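Local coordinates for protein metallo-carboxypeptidase (Pseudomonas aeruginosa, PDB 4A39) that probably removes C-terminal residues from peptides or proteins as a zinc-dependent carboxypeptidase of the M14 family, resembling mammalian cytosolic carboxypeptidases, at residues R41-W51 with H227-G236; D238-P246 with N328-V336. One frame throughout, in Å; residues are numbered along the deposited sequence.

Contact 1: R41-W51 with H227-G236; sequences RPDLASQHFQW and HGNLRTNAAG. With GEM ((2-guanidinoethylmercapto)succinic acid), chain D.
His-227 meets the loop 41-51 both with its ring and with its carbonyl. The CD1 methyl of Leu-44 lies over one face of the imidazole, 3.6 Å from the centroid of the His-227 ring, as a CH-pi contact. On the backbone side the guanidinium of Arg-41 straddles the carbonyl, NH2 donating to His-227 O at 2.9 Å while the bond from NH1 is weak. Gly-228, with positive phi, ends helix 222-226 in a Schellman motif, and its O reaches the indole edge of Trp-51 at CD1 (3.3 Å). Asn-229 stacks its amide on the carboxylate of Asp-43, the two planes 17° apart.

That carboxylate collects three successive backbone N-H groups. Leu-230 N approaches Asp-43 OD1 on the syn side, somewhat out of plane, at 2.8 Å, and the side chain of Leu-230 turns its CD2 onto the backbone of Phe-49 and CB of Gln-50. Arg-231 N uses the syn lone pair of Asp-43 OD2 (3.0 Å). Its side chain runs over a face of His-48, CG of Arg-231 lying 3.8 Å from the centroid of that ring. A bend at chi2 (79°) then carries the guanidinium away to the inhibitor, where NH2 donates almost straight to GEM O15 (2.7 Å) and NH1 to O13. Thr-232 N meets Asp-43 OD2 nearly head-on (2.9 Å). One water accepts from Ala-45 N and Thr-232 OG1 and donates to Asn-233 O, and Gly-236 CA makes a C-H...O contact with Ala-45 O.

The three peptide N-H groups probably steady the charge of the buried Asp-43; by fixing this backbone, a residue of the N-terminal domain probably helps to position an arginine that grips both carboxylates of the ligand.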
loop_
_atom_site.group_PDB
_atom_site.type_symbol
_atom_site.label_atom_id
_atom_site.label_comp_id
_atom_site.label_asym_id
_atom_site.label_seq_id
_atom_site.Cartn_x
_atom_site.Cartn_y
_atom_site.Cartn_z
ATOM N N ARG A 41 10.619 -0.729 16.308
ATOM C CA ARG A 41 10.014 0.315 17.130
ATOM C C ARG A 41 8.498 0.406 16.949
ATOM O O ARG A 41 7.997 0.422 15.824
ATOM C CB ARG A 41 10.633 1.672 16.782
ATOM C CG ARG A 41 10.225 2.817 17.704
ATOM C CD ARG A 41 10.140 4.124 16.925
ATOM N NE ARG A 41 8.907 4.194 16.144
ATOM C CZ ARG A 41 8.841 4.521 14.858
ATOM N NH1 ARG A 41 9.946 4.811 14.179
ATOM N NH2 ARG A 41 7.662 4.553 14.248
ATOM N N PRO A 42 7.745 0.465 18.059
ATOM C CA PRO A 42 6.283 0.567 17.959
ATOM C C PRO A 42 5.870 1.910 17.347
ATOM O O PRO A 42 6.642 2.869 17.361
ATOM C CB PRO A 42 5.829 0.452 19.411
ATOM C CG PRO A 42 6.902 -0.410 20.034
ATOM C CD PRO A 42 8.155 0.190 19.447
ATOM N N ASP A 43 4.654 1.972 16.814
ATOM C CA ASP A 43 4.133 3.204 16.214
ATOM C C ASP A 43 4.211 4.400 17.172
ATOM O O ASP A 43 4.206 4.233 18.394
ATOM C CB ASP A 43 2.680 2.994 15.776
ATOM C CG ASP A 43 2.568 2.238 14.462
ATOM O OD1 ASP A 43 3.611 1.797 13.935
ATOM O OD2 ASP A 43 1.431 2.092 13.956
ATOM N N LEU A 44 4.260 5.603 16.605
ATOM C CA LEU A 44 4.346 6.836 17.391
ATOM C C LEU A 44 3.387 6.873 18.573
ATOM O O LEU A 44 3.783 7.218 19.692
ATOM C CB LEU A 44 4.071 8.060 16.508
ATOM C CG LEU A 44 5.242 8.912 16.015
ATOM C CD1 LEU A 44 4.690 10.096 15.238
ATOM C CD2 LEU A 44 6.072 9.410 17.189
ATOM N N ALA A 45 2.128 6.524 18.326
ATOM C CA ALA A 45 1.129 6.558 19.385
ATOM C C ALA A 45 0.247 5.316 19.497
ATOM O O ALA A 45 -0.912 5.407 19.906
ATOM C CB ALA A 45 0.256 7.809 19.228
ATOM N N SER A 46 0.790 4.158 19.130
ATOM C CA SER A 46 0.059 2.899 19.248
ATOM C C SER A 46 1.054 1.750 19.424
ATOM O O SER A 46 2.243 1.889 19.116
ATOM C CB SER A 46 -0.853 2.656 18.034
ATOM O OG SER A 46 -0.122 2.293 16.885
ATOM N N GLN A 47 0.563 0.624 19.930
ATOM C CA GLN A 47 1.412 -0.536 20.197
ATOM C C GLN A 47 1.886 -1.309 18.973
ATOM O O GLN A 47 2.815 -2.113 19.067
ATOM C CB GLN A 47 0.683 -1.512 21.131
ATOM C CG GLN A 47 -0.599 -2.082 20.536
ATOM C CD GLN A 47 -0.798 -3.547 20.866
ATOM O OE1 GLN A 47 -0.938 -3.924 22.032
ATOM N NE2 GLN A 47 -0.806 -4.386 19.835
ATOM N N HIS A 48 1.255 -1.066 17.829
ATOM C CA HIS A 48 1.598 -1.783 16.603
ATOM C C HIS A 48 3.016 -1.626 16.088
ATOM O O HIS A 48 3.642 -0.585 16.242
ATOM C CB HIS A 48 0.690 -1.360 15.443
ATOM C CG HIS A 48 -0.765 -1.335 15.774
ATOM N ND1 HIS A 48 -1.369 -0.262 16.395
ATOM C CD2 HIS A 48 -1.746 -2.241 15.546
ATOM C CE1 HIS A 48 -2.660 -0.508 16.535
ATOM N NE2 HIS A 48 -2.914 -1.701 16.028
ATOM N N PHE A 49 3.502 -2.684 15.451
ATOM C CA PHE A 49 4.794 -2.667 14.792
ATOM C C PHE A 49 5.001 -3.924 13.972
ATOM O O PHE A 49 4.441 -4.980 14.274
ATOM C CB PHE A 49 5.970 -2.460 15.768
ATOM C CG PHE A 49 6.274 -3.636 16.664
ATOM C CD1 PHE A 49 7.166 -4.627 16.261
ATOM C CD2 PHE A 49 5.740 -3.705 17.944
ATOM C CE1 PHE A 49 7.527 -5.662 17.125
ATOM C CE2 PHE A 49 6.093 -4.732 18.815
ATOM C CZ PHE A 49 6.990 -5.713 18.408
ATOM N N GLN A 50 5.772 -3.768 12.902
ATOM C CA GLN A 50 6.129 -4.857 11.998
ATOM C C GLN A 50 7.097 -4.279 10.972
ATOM O O GLN A 50 8.120 -4.887 10.667
ATOM C CB GLN A 50 4.899 -5.428 11.287
ATOM C CG GLN A 50 5.208 -6.696 10.487
ATOM C CD GLN A 50 4.647 -7.962 11.121
ATOM O OE1 GLN A 50 4.219 -7.963 12.277
ATOM N NE2 GLN A 50 4.653 -9.052 10.359
ATOM N N TRP A 51 6.765 -3.101 10.448
ATOM C CA TRP A 51 7.611 -2.421 9.472
ATOM C C TRP A 51 8.943 -2.009 10.093
ATOM O O TRP A 51 8.989 -1.536 11.226
ATOM C CB TRP A 51 6.890 -1.175 8.917
ATOM C CG TRP A 51 7.797 -0.224 8.173
ATOM C CD1 TRP A 51 8.502 0.824 8.703
ATOM C CD2 TRP A 51 8.145 -0.279 6.783
ATOM N NE1 TRP A 51 9.268 1.419 7.728
ATOM C CE2 TRP A 51 9.070 0.761 6.541
ATOM C CE3 TRP A 51 7.768 -1.111 5.717
ATOM C CZ2 TRP A 51 9.627 0.993 5.275
ATOM C CZ3 TRP A 51 8.323 -0.881 4.457
ATOM C CH2 TRP A 51 9.242 0.164 4.250
ATOM N N HIS A 227 7.235 8.741 9.610
ATOM C CA HIS A 227 7.738 8.279 10.902
ATOM C C HIS A 227 8.044 6.795 10.994
ATOM O O HIS A 227 8.407 6.294 12.060
ATOM C CB HIS A 227 6.773 8.680 12.017
ATOM C CG HIS A 227 6.887 10.121 12.405
ATOM N ND1 HIS A 227 5.889 11.041 12.167
ATOM C CD2 HIS A 227 7.911 10.809 12.962
ATOM C CE1 HIS A 227 6.294 12.236 12.562
ATOM N NE2 HIS A 227 7.517 12.123 13.047
ATOM N N GLY A 228 7.912 6.090 9.878
ATOM C CA GLY A 228 8.196 4.667 9.887
ATOM C C GLY A 228 7.200 3.842 10.683
ATOM O O GLY A 228 7.557 2.800 11.227
ATOM N N ASN A 229 5.959 4.317 10.754
ATOM C CA ASN A 229 4.884 3.620 11.458
ATOM C C ASN A 229 4.418 2.457 10.591
ATOM O O ASN A 229 4.728 2.398 9.401
ATOM C CB ASN A 229 3.666 4.533 11.651
ATOM C CG ASN A 229 3.692 5.320 12.949
ATOM O OD1 ASN A 229 2.716 6.008 13.273
ATOM N ND2 ASN A 229 4.785 5.232 13.695
ATOM N N LEU A 230 3.641 1.559 11.186
ATOM C CA LEU A 230 3.093 0.420 10.460
ATOM C C LEU A 230 1.600 0.582 10.220
ATOM O O LEU A 230 1.116 0.508 9.087
ATOM C CB LEU A 230 3.276 -0.882 11.256
ATOM C CG LEU A 230 2.311 -2.002 10.824
ATOM C CD1 LEU A 230 2.748 -2.565 9.471
ATOM C CD2 LEU A 230 2.267 -3.104 11.870
ATOM N N ARG A 231 0.889 0.851 11.310
ATOM C CA ARG A 231 -0.564 0.882 11.307
ATOM C C ARG A 231 -1.354 2.171 11.503
ATOM O O ARG A 231 -2.387 2.370 10.855
ATOM C CB ARG A 231 -1.018 -0.109 12.378
ATOM C CG ARG A 231 -2.475 -0.486 12.350
ATOM C CD ARG A 231 -2.720 -1.504 11.273
ATOM N NE ARG A 231 -4.136 -1.818 11.176
ATOM C CZ ARG A 231 -4.672 -2.576 10.227
ATOM N NH1 ARG A 231 -3.903 -3.112 9.283
ATOM N NH2 ARG A 231 -5.981 -2.777 10.213
ATOM N N THR A 232 -0.885 3.033 12.394
ATOM C CA THR A 232 -1.635 4.239 12.729
ATOM C C THR A 232 -1.110 5.588 12.261
ATOM O O THR A 232 0.041 5.713 11.849
ATOM C CB THR A 232 -1.831 4.308 14.256
ATOM O OG1 THR A 232 -0.552 4.305 14.910
ATOM C CG2 THR A 232 -2.637 3.106 14.740
ATOM N N ASN A 233 -1.979 6.598 12.315
ATOM C CA ASN A 233 -1.576 7.945 11.942
ATOM C C ASN A 233 -0.908 8.540 13.178
ATOM O O ASN A 233 -0.732 7.836 14.179
ATOM C CB ASN A 233 -2.776 8.790 11.452
ATOM C CG ASN A 233 -3.723 9.237 12.570
ATOM O OD1 ASN A 233 -3.655 8.775 13.704
ATOM N ND2 ASN A 233 -4.636 10.146 12.223
ATOM N N ALA A 234 -0.526 9.809 13.114
ATOM C CA ALA A 234 0.172 10.445 14.230
ATOM C C ALA A 234 -0.561 10.405 15.562
ATOM O O ALA A 234 0.077 10.278 16.607
ATOM C CB ALA A 234 0.524 11.893 13.874
ATOM N N ALA A 235 -1.887 10.507 15.533
ATOM C CA ALA A 235 -2.678 10.496 16.762
ATOM C C ALA A 235 -2.911 9.092 17.316
ATOM O O ALA A 235 -3.549 8.928 18.358
ATOM C CB ALA A 235 -4.024 11.197 16.530
ATOM N N GLY A 236 -2.396 8.081 16.623
ATOM C CA GLY A 236 -2.565 6.711 17.076
ATOM C C GLY A 236 -3.844 6.031 16.619
ATOM O O GLY A 236 -4.228 4.995 17.165
HETATM C C8 GEM D . -7.628 -4.714 6.145
HETATM S S7 GEM D . -8.089 -3.736 4.668
HETATM C C6 GEM D . -9.608 -4.612 4.147
HETATM C C5 GEM D . -9.641 -6.101 4.505
HETATM N N3 GEM D . -9.810 -6.278 5.954
HETATM C C1 GEM D . -10.921 -6.845 6.419
HETATM N N4 GEM D . -11.868 -7.231 5.567
HETATM N N2 GEM D . -11.097 -7.019 7.725
HETATM C C9 GEM D . -7.559 -3.840 7.399
HETATM O O14 GEM D . -7.916 -2.644 7.295
HETATM O O15 GEM D . -7.149 -4.389 8.442
HETATM C C10 GEM D . -6.303 -5.447 5.924
HETATM C C11 GEM D . -5.145 -4.474 5.684
HETATM O O12 GEM D . -4.436 -4.662 4.671
HETATM O O13 GEM D . -4.982 -3.573 6.533
HETATM O O HOH W 1 0.930 6.404 15.799
#

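Contact 2: D238-P246 with N328-V336; sequences DLNRAWLEP and NLALACNFV. With GEM ((2-guanidinoethylmercapto)succinic acid), chain D.
Trp-243 and Ala-332 form the apolar centre, the methyl CB of Ala-332 lying over the indole face, 3.5 Å from the centroid of the five-membered ring of Trp-243. Farther along the same indole, CZ3 of Trp-243 touches CG2 of Val-336 (3.8 Å). With CG anti to the backbone N (chi1 178°), the ring of Phe-335 is swung out toward the loop and crosses the tryptophan side chain at about a right angle. It offers a ring face to the carbonyl of Trp-243, whose O comes within 3.3 Å of Phe-335 CE2; the same O also accepts from Gln-258 NE2. Toward the surface, Leu-244 packs loosely on Leu-329 and Ala-330. The indole NE1 donates to Gln-179 OE1.

These residues seat a loop against the start of helix 332-340, one of the helices that pack on the mixed beta-sheet of the zinc carboxypeptidase fold. Asn-328 opens the approach with an Asx turn, and Leu-331 occupies the N-cap position. Ala-330 O, still in the turn, accepts from Trp-243 N at 3.1 Å. Asn-240 addresses the first helical turn, its OD1 taking the N-H of Ala-332 at 3.0 Å from above the amide plane, while a water accepts from both Asn-240 ND2 and Cys-333 N.

At the polar edge, Asn-240 ND2 also donates nearly straight to GEM O14 (2.8 Å). Arg-241 presents two nitrogens to the same carboxylate, NH1 to GEM O14 (bond angle 175°) and NH2 to GEM O15 (165°), in the manner of the Asn-Arg pair that receives the substrate C-terminal carboxylate in M14 enzymes. The guanidinium runs alongside Leu-331, whose CD1 covers one face of it. The other methyl of Leu-331, CD2, faces the guanidinium end of the inhibitor, 3.4 Å from GEM C1.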
loop_
_atom_site.group_PDB
_atom_site.type_symbol
_atom_site.label_atom_id
_atom_site.label_comp_id
_atom_site.label_asym_id
_atom_site.label_seq_id
_atom_site.Cartn_x
_atom_site.Cartn_y
_atom_site.Cartn_z
ATOM N N ASP A 238 -6.177 4.027 13.799
ATOM C CA ASP A 238 -6.103 3.139 12.637
ATOM C C ASP A 238 -7.095 3.788 11.673
ATOM O O ASP A 238 -8.305 3.711 11.885
ATOM C CB ASP A 238 -6.591 1.729 12.998
ATOM C CG ASP A 238 -6.509 0.753 11.825
ATOM O OD1 ASP A 238 -6.569 1.199 10.659
ATOM O OD2 ASP A 238 -6.402 -0.467 12.070
ATOM N N LEU A 239 -6.590 4.432 10.626
ATOM C CA LEU A 239 -7.464 5.116 9.682
ATOM C C LEU A 239 -8.511 4.218 9.037
ATOM O O LEU A 239 -9.613 4.676 8.723
ATOM C CB LEU A 239 -6.636 5.822 8.600
ATOM C CG LEU A 239 -5.782 7.003 9.076
ATOM C CD1 LEU A 239 -5.129 7.668 7.869
ATOM C CD2 LEU A 239 -6.647 8.012 9.818
ATOM N N ASN A 240 -8.198 2.939 8.848
ATOM C CA ASN A 240 -9.194 2.088 8.228
ATOM C C ASN A 240 -10.216 1.507 9.196
ATOM O O ASN A 240 -10.848 0.486 8.915
ATOM C CB ASN A 240 -8.551 0.978 7.399
ATOM C CG ASN A 240 -9.455 0.535 6.270
ATOM O OD1 ASN A 240 -10.152 1.358 5.673
ATOM N ND2 ASN A 240 -9.452 -0.752 5.969
ATOM N N ARG A 241 -10.365 2.168 10.340
ATOM C CA ARG A 241 -11.361 1.793 11.339
ATOM C C ARG A 241 -12.064 3.094 11.737
ATOM O O ARG A 241 -12.823 3.130 12.704
ATOM C CB ARG A 241 -10.707 1.171 12.578
ATOM C CG ARG A 241 -10.045 -0.177 12.338
ATOM C CD ARG A 241 -11.061 -1.253 11.994
ATOM N NE ARG A 241 -10.409 -2.548 11.822
ATOM C CZ ARG A 241 -9.673 -2.877 10.764
ATOM N NH1 ARG A 241 -9.501 -2.013 9.771
ATOM N NH2 ARG A 241 -9.083 -4.066 10.709
ATOM N N ALA A 242 -11.808 4.159 10.975
ATOM C CA ALA A 242 -12.390 5.467 11.272
ATOM C C ALA A 242 -13.419 5.954 10.263
ATOM O O ALA A 242 -13.806 7.122 10.290
ATOM C CB ALA A 242 -11.280 6.506 11.395
ATOM N N TRP A 243 -13.890 5.073 9.388
ATOM C CA TRP A 243 -14.845 5.516 8.384
ATOM C C TRP A 243 -16.291 5.650 8.840
ATOM O O TRP A 243 -17.073 6.376 8.227
ATOM C CB TRP A 243 -14.735 4.627 7.147
ATOM C CG TRP A 243 -13.424 4.848 6.457
ATOM C CD1 TRP A 243 -12.190 4.464 6.900
ATOM C CD2 TRP A 243 -13.203 5.588 5.249
ATOM N NE1 TRP A 243 -11.214 4.921 6.047
ATOM C CE2 TRP A 243 -11.807 5.614 5.025
ATOM C CE3 TRP A 243 -14.047 6.234 4.335
ATOM C CZ2 TRP A 243 -11.236 6.260 3.927
ATOM C CZ3 TRP A 243 -13.478 6.878 3.240
ATOM C CH2 TRP A 243 -12.086 6.886 3.046
ATOM N N LEU A 244 -16.651 4.970 9.919
ATOM C CA LEU A 244 -18.013 5.070 10.417
ATOM C C LEU A 244 -18.152 6.349 11.239
ATOM O O LEU A 244 -19.206 6.989 11.239
ATOM C CB LEU A 244 -18.352 3.848 11.277
ATOM C CG LEU A 244 -19.811 3.675 11.698
ATOM C CD1 LEU A 244 -20.710 3.640 10.463
ATOM C CD2 LEU A 244 -19.948 2.389 12.503
ATOM N N GLU A 245 -17.079 6.729 11.925
ATOM C CA GLU A 245 -17.081 7.927 12.761
ATOM C C GLU A 245 -15.762 8.701 12.665
ATOM O O GLU A 245 -14.966 8.720 13.610
ATOM C CB GLU A 245 -17.348 7.536 14.217
ATOM C CG GLU A 245 -18.649 6.774 14.416
ATOM C CD GLU A 245 -18.811 6.237 15.823
ATOM O OE1 GLU A 245 -17.959 5.434 16.259
ATOM O OE2 GLU A 245 -19.796 6.612 16.495
ATOM N N PRO A 246 -15.518 9.356 11.517
ATOM C CA PRO A 246 -14.294 10.131 11.303
ATOM C C PRO A 246 -14.243 11.398 12.150
ATOM O O PRO A 246 -15.272 11.892 12.613
ATOM C CB PRO A 246 -14.327 10.421 9.805
ATOM C CG PRO A 246 -15.783 10.535 9.528
ATOM C CD PRO A 246 -16.367 9.380 10.313
ATOM N N ASN A 328 -18.000 -5.057 8.731
ATOM C CA ASN A 328 -17.639 -3.998 9.661
ATOM C C ASN A 328 -17.624 -2.731 8.806
ATOM O O ASN A 328 -16.730 -2.548 7.977
ATOM C CB ASN A 328 -16.245 -4.256 10.243
ATOM C CG ASN A 328 -15.811 -3.182 11.225
ATOM O OD1 ASN A 328 -16.468 -2.152 11.368
ATOM N ND2 ASN A 328 -14.693 -3.418 11.903
ATOM N N LEU A 329 -18.622 -1.870 8.989
ATOM C CA LEU A 329 -18.708 -0.639 8.206
ATOM C C LEU A 329 -17.691 0.437 8.572
ATOM O O LEU A 329 -17.714 1.529 8.007
ATOM C CB LEU A 329 -20.128 -0.061 8.270
ATOM C CG LEU A 329 -21.176 -0.810 7.437
ATOM C CD1 LEU A 329 -22.555 -0.218 7.686
ATOM C CD2 LEU A 329 -20.822 -0.718 5.954
ATOM N N ALA A 330 -16.795 0.131 9.504
ATOM C CA ALA A 330 -15.764 1.085 9.900
ATOM C C ALA A 330 -14.643 1.083 8.860
ATOM O O ALA A 330 -13.838 2.014 8.803
ATOM C CB ALA A 330 -15.208 0.726 11.273
ATOM N N LEU A 331 -14.594 0.028 8.046
ATOM C CA LEU A 331 -13.588 -0.095 6.987
ATOM C C LEU A 331 -14.027 0.699 5.765
ATOM O O LEU A 331 -15.204 0.707 5.416
ATOM C CB LEU A 331 -13.402 -1.558 6.577
ATOM C CG LEU A 331 -12.619 -2.473 7.522
ATOM C CD1 LEU A 331 -13.294 -2.546 8.884
ATOM C CD2 LEU A 331 -12.531 -3.859 6.890
ATOM N N ALA A 332 -13.072 1.349 5.109
ATOM C CA ALA A 332 -13.353 2.165 3.932
ATOM C C ALA A 332 -14.076 1.427 2.811
ATOM O O ALA A 332 -15.049 1.934 2.254
ATOM C CB ALA A 332 -12.057 2.770 3.398
ATOM N N CYS A 333 -13.599 0.236 2.465
ATOM C CA CYS A 333 -14.224 -0.523 1.386
ATOM C C CYS A 333 -15.718 -0.693 1.617
ATOM O O CYS A 333 -16.537 -0.358 0.763
ATOM C CB CYS A 333 -13.571 -1.901 1.255
ATOM S SG CYS A 333 -14.275 -2.912 -0.056
ATOM N N ASN A 334 -16.071 -1.208 2.785
ATOM C CA ASN A 334 -17.467 -1.432 3.118
ATOM C C ASN A 334 -18.281 -0.152 3.276
ATOM O O ASN A 334 -19.398 -0.056 2.762
ATOM C CB ASN A 334 -17.537 -2.280 4.379
ATOM C CG ASN A 334 -16.982 -3.671 4.155
ATOM O OD1 ASN A 334 -17.658 -4.537 3.600
ATOM N ND2 ASN A 334 -15.734 -3.886 4.556
ATOM N N PHE A 335 -17.722 0.832 3.972
ATOM C CA PHE A 335 -18.430 2.090 4.181
ATOM C C PHE A 335 -18.739 2.817 2.881
ATOM O O PHE A 335 -19.873 3.237 2.657
ATOM C CB PHE A 335 -17.630 3.021 5.098
ATOM C CG PHE A 335 -18.284 4.358 5.314
ATOM C CD1 PHE A 335 -18.035 5.418 4.448
ATOM C CD2 PHE A 335 -19.184 4.544 6.360
ATOM C CE1 PHE A 335 -18.675 6.649 4.618
ATOM C CE2 PHE A 335 -19.829 5.770 6.540
ATOM C CZ PHE A 335 -19.572 6.821 5.665
ATOM N N VAL A 336 -17.728 2.986 2.034
ATOM C CA VAL A 336 -17.917 3.688 0.770
ATOM C C VAL A 336 -18.836 2.891 -0.144
ATOM O O VAL A 336 -19.766 3.437 -0.746
ATOM C CB VAL A 336 -16.561 3.931 0.061
ATOM C CG1 VAL A 336 -16.775 4.665 -1.258
ATOM C CG2 VAL A 336 -15.651 4.749 0.966
HETATM C C8 GEM D . -7.628 -4.714 6.145
HETATM S S7 GEM D . -8.089 -3.736 4.668
HETATM C C6 GEM D . -9.608 -4.612 4.147
HETATM C C5 GEM D . -9.641 -6.101 4.505
HETATM N N3 GEM D . -9.810 -6.278 5.954
HETATM C C1 GEM D . -10.921 -6.845 6.419
HETATM N N4 GEM D . -11.868 -7.231 5.567
HETATM N N2 GEM D . -11.097 -7.019 7.725
HETATM C C9 GEM D . -7.559 -3.840 7.399
HETATM O O14 GEM D . -7.916 -2.644 7.295
HETATM O O15 GEM D . -7.149 -4.389 8.442
HETATM C C10 GEM D . -6.303 -5.447 5.924
HETATM C C11 GEM D . -5.145 -4.474 5.684
HETATM O O12 GEM D . -4.436 -4.662 4.671
HETATM O O13 GEM D . -4.982 -3.573 6.533
HETATM O O HOH W 2 -11.057 -1.017 3.294
#

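Along the chain both segments of contact 1 come before those of contact 2, and the centres lie 19 Å apart. Both draw on the long connection between helices 222-226 and 252-264. Contact 1 joins it to a loop of the N-terminal domain, between strands 36-39 and 53-57; contact 2 joins it to the start of helix 332-340, which precedes sheet strand 343-350. The two meet directly through the salt bridge of Arg-231 NE with Asp-238 OD2, 2.8 Å long, and Asp-238 OD1 in turn is hydrogen-bonded to NE2 of the zinc ligand His-180. Arg-231 and Arg-241 converge on one inhibitor carboxylate, so both interfaces help shape the same pocket beside the zinc ion.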